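Probable aminotransferase (PDB 5YKR) belongs to the class-III aminotransferase family of pyridoxal-phosphate enzymes, with its cofactor covalently held, and assembles as a dimer. Local coordinates at residues Asp171-Glu176 / Val184-Val189. Numbering follows the deposited sequence.
Sequences DESQVE and VPRAGV
Glu176 and Val184 pair in both directions, Glu176 N to Val184 O at 2.8 Å and Val184 N to Glu176 O at 2.9 Å, a small example of how a two-strand antiparallel hairpin is extended past its last paired residues. Beyond Val175-Pro185, which by its place in the register is a non-hydrogen-bonded pair, Arg186 N adds one more cross-chain bond, to Gln174 O (2.9 Å), after the strands have ended, reaching it from above the carbonyl plane.

Side chains then bond across the same gap. Arg186 turns its side to Gln174, and NE (2.9 Å) and NH2 (3.0 Å) both hold OE1, which lies in the guanidinium plane; the amide stands almost upright to that plane, at 80°. The arginine reaches there because its chain bends at chi3 (-43°). Ser173 O lies over one guanidinium face, while water 2 joins NH1 to Val175 O. Farther along, beside the aliphatic part of Arg186, Glu176 OE1 takes Ala187 N at 2.9 Å from above its carboxylate plane, at the second residue of the type II turn Arg186-Val189.

Apolar contact is modest: Val189 CG1 packs against Gln174 CB (3.7 Å), and Val184 CG2 against Glu176 CG.

Asn165 bonds both Arg186 NH2 and Ser173 O. Val175 rests on strands 158-162 and 200-203 of the large mixed sheet, whereas His322 and Arg148 of the second subunit pack on Gln174 and Val189, placing the hairpin's base at the dimer interface.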
ATOM      1  N   ASP A 171      11.583  -1.341   6.508  1.00 11.12           N
ATOM      2  CA  ASP A 171      12.835  -0.661   6.921  1.00 11.31           C
ATOM      3  C   ASP A 171      13.774  -1.587   7.657  1.00 12.24           C
ATOM      4  O   ASP A 171      14.987  -1.508   7.442  1.00 11.68           O
ATOM      5  CB  ASP A 171      12.480   0.530   7.814  1.00 12.57           C
ATOM      6  CG  ASP A 171      11.780   1.689   7.079  1.00 13.72           C
ATOM      7  OD1 ASP A 171      11.683   1.718   5.842  1.00 14.40           O
ATOM      8  OD2 ASP A 171      11.360   2.653   7.783  1.00 18.33           O
ATOM      9  N   GLU A 172      13.252  -2.506   8.471  1.00 13.26           N
ATOM     10  CA  GLU A 172      14.102  -3.436   9.237  1.00 14.90           C
ATOM     11  C   GLU A 172      14.937  -4.352   8.346  1.00 12.69           C
ATOM     12  O   GLU A 172      15.942  -4.899   8.807  1.00 15.01           O
ATOM     13  CB  GLU A 172      13.307  -4.358  10.171  1.00 19.90           C
ATOM     14  CG  GLU A 172      12.369  -3.736  11.107  1.00 25.22           C
ATOM     15  CD  GLU A 172      10.985  -3.789  10.519  1.00 27.12           C
ATOM     16  OE1 GLU A 172      10.821  -3.080   9.499  1.00 26.40           O
ATOM     17  OE2 GLU A 172      10.106  -4.518  11.048  1.00 31.39           O
ATOM     18  N   SER A 173      14.513  -4.539   7.091  1.00 10.27           N
ATOM     19  CA  SER A 173      15.253  -5.397   6.182  1.00  9.41           C
ATOM     20  C   SER A 173      16.368  -4.708   5.422  1.00  9.83           C
ATOM     21  O   SER A 173      17.131  -5.374   4.715  1.00 10.79           O
ATOM     22  CB  SER A 173      14.297  -6.018   5.118  1.00 10.71           C
ATOM     23  OG  SER A 173      13.829  -5.050   4.164  1.00 10.36           O
ATOM     24  N   GLN A 174      16.452  -3.377   5.538  1.00  9.87           N
ATOM     25  CA  GLN A 174      17.315  -2.545   4.672  1.00  9.47           C
ATOM     26  C   GLN A 174      18.732  -2.468   5.276  1.00  9.41           C
ATOM     27  O   GLN A 174      19.217  -1.408   5.655  1.00  9.61           O
ATOM     28  CB  GLN A 174      16.745  -1.161   4.472  1.00  9.49           C
ATOM     29  CG  GLN A 174      15.305  -1.113   3.960  1.00  9.88           C
ATOM     30  CD  GLN A 174      15.113  -1.388   2.497  1.00 10.02           C
ATOM     31  OE1 GLN A 174      16.051  -1.861   1.803  1.00 10.93           O
ATOM     32  NE2 GLN A 174      13.907  -1.077   1.976  1.00 11.03           N
ATOM     33  N   VAL A 175      19.397  -3.625   5.268  1.00  9.76           N
ATOM     34  CA  VAL A 175      20.724  -3.809   5.853  1.00  9.42           C
ATOM     35  C   VAL A 175      21.582  -4.604   4.882  1.00 10.32           C
ATOM     36  O   VAL A 175      21.058  -5.299   4.003  1.00 11.10           O
ATOM     37  CB  VAL A 175      20.702  -4.502   7.224  1.00 10.88           C
ATOM     38  CG1 VAL A 175      20.088  -3.586   8.281  1.00 11.87           C
ATOM     39  CG2 VAL A 175      19.985  -5.825   7.149  1.00 11.21           C
ATOM     40  N   GLU A 176      22.899  -4.520   5.071  1.00  9.17           N
ATOM     41  CA  GLU A 176      23.872  -5.335   4.320  1.00  9.78           C
ATOM     42  C   GLU A 176      25.073  -5.581   5.211  1.00  9.89           C
ATOM     43  O   GLU A 176      25.232  -4.943   6.252  1.00 10.07           O
ATOM     44  CB  GLU A 176      24.298  -4.651   3.025  1.00 10.79           C
ATOM     45  CG  GLU A 176      25.156  -3.418   3.226  1.00 11.42           C
ATOM     46  CD  GLU A 176      25.396  -2.637   1.954  1.00 13.25           C
ATOM     47  OE1 GLU A 176      24.511  -2.600   1.099  1.00 15.00           O
ATOM     48  OE2 GLU A 176      26.482  -1.971   1.859  1.00 19.41           O
ATOM     49  N   VAL A 184      25.200  -3.183   8.548  1.00 10.94           N
ATOM     50  CA  VAL A 184      25.101  -1.746   8.362  1.00 12.01           C
ATOM     51  C   VAL A 184      23.894  -1.433   7.465  1.00 11.08           C
ATOM     52  O   VAL A 184      23.345  -2.348   6.825  1.00 10.69           O
ATOM     53  CB  VAL A 184      26.407  -1.152   7.735  1.00 12.79           C
ATOM     54  CG1 VAL A 184      27.599  -1.391   8.652  1.00 15.67           C
ATOM     55  CG2 VAL A 184      26.668  -1.622   6.337  1.00 12.69           C
ATOM     56  N   PRO A 185      23.464  -0.176   7.427  1.00 11.67           N
ATOM     57  CA  PRO A 185      22.353   0.169   6.531  1.00 11.74           C
ATOM     58  C   PRO A 185      22.701  -0.191   5.065  1.00 11.79           C
ATOM     59  O   PRO A 185      23.837  -0.070   4.627  1.00 12.40           O
ATOM     60  CB  PRO A 185      22.218   1.659   6.709  1.00 13.01           C
ATOM     61  CG  PRO A 185      22.637   1.867   8.118  1.00 13.22           C
ATOM     62  CD  PRO A 185      23.831   0.957   8.264  1.00 13.36           C
ATOM     63  N   ARG A 186      21.700  -0.660   4.318  1.00 10.73           N
ATOM     64  CA  ARG A 186      21.894  -1.022   2.900  1.00 11.52           C
ATOM     65  C   ARG A 186      22.364   0.219   2.141  1.00 11.15           C
ATOM     66  O   ARG A 186      21.874   1.330   2.419  1.00 11.68           O
ATOM     67  CB  ARG A 186      20.546  -1.542   2.304  1.00 11.21           C
ATOM     68  CG  ARG A 186      20.800  -2.425   1.131  1.00 12.33           C
ATOM     69  CD  ARG A 186      19.643  -2.864   0.374  1.00 13.88           C
ATOM     70  NE  ARG A 186      18.440  -3.300   1.062  1.00 11.54           N
ATOM     71  CZ  ARG A 186      17.968  -4.537   1.093  1.00 11.80           C
ATOM     72  NH1 ARG A 186      18.760  -5.563   0.880  1.00 12.36           N
ATOM     73  NH2 ARG A 186      16.668  -4.734   1.373  1.00 10.76           N
ATOM     74  N   ALA A 187      23.253   0.024   1.166  1.00 11.56           N
ATOM     75  CA  ALA A 187      23.776   1.136   0.414  1.00 13.04           C
ATOM     76  C   ALA A 187      22.634   1.909  -0.245  1.00 13.18           C
ATOM     77  O   ALA A 187      21.774   1.348  -0.901  1.00 13.53           O
ATOM     78  CB  ALA A 187      24.739   0.651  -0.649  1.00 13.77           C
ATOM     79  N   GLY A 188      22.679   3.214  -0.063  1.00 13.16           N
ATOM     80  CA  GLY A 188      21.663   4.087  -0.622  1.00 13.53           C
ATOM     81  C   GLY A 188      20.321   4.092   0.081  1.00 13.67           C
ATOM     82  O   GLY A 188      19.405   4.777  -0.394  1.00 14.26           O
ATOM     83  N   VAL A 189      20.196   3.379   1.199  1.00 12.45           N
ATOM     84  CA  VAL A 189      18.944   3.375   1.942  1.00 11.27           C
ATOM     85  C   VAL A 189      19.203   3.937   3.341  1.00 11.60           C
ATOM     86  O   VAL A 189      19.828   3.301   4.207  1.00 12.18           O
ATOM     87  CB  VAL A 189      18.346   1.965   2.051  1.00 11.52           C
ATOM     88  CG1 VAL A 189      16.973   2.054   2.736  1.00 12.23           C
ATOM     89  CG2 VAL A 189      18.241   1.278   0.664  1.00 12.87           C
TER
HETATM   90  O   HOH W   1      18.564   1.403   6.037  1.00 11.71           O
HETATM   91  O   HOH W   2      21.541  -6.244   1.524  1.00 14.27           O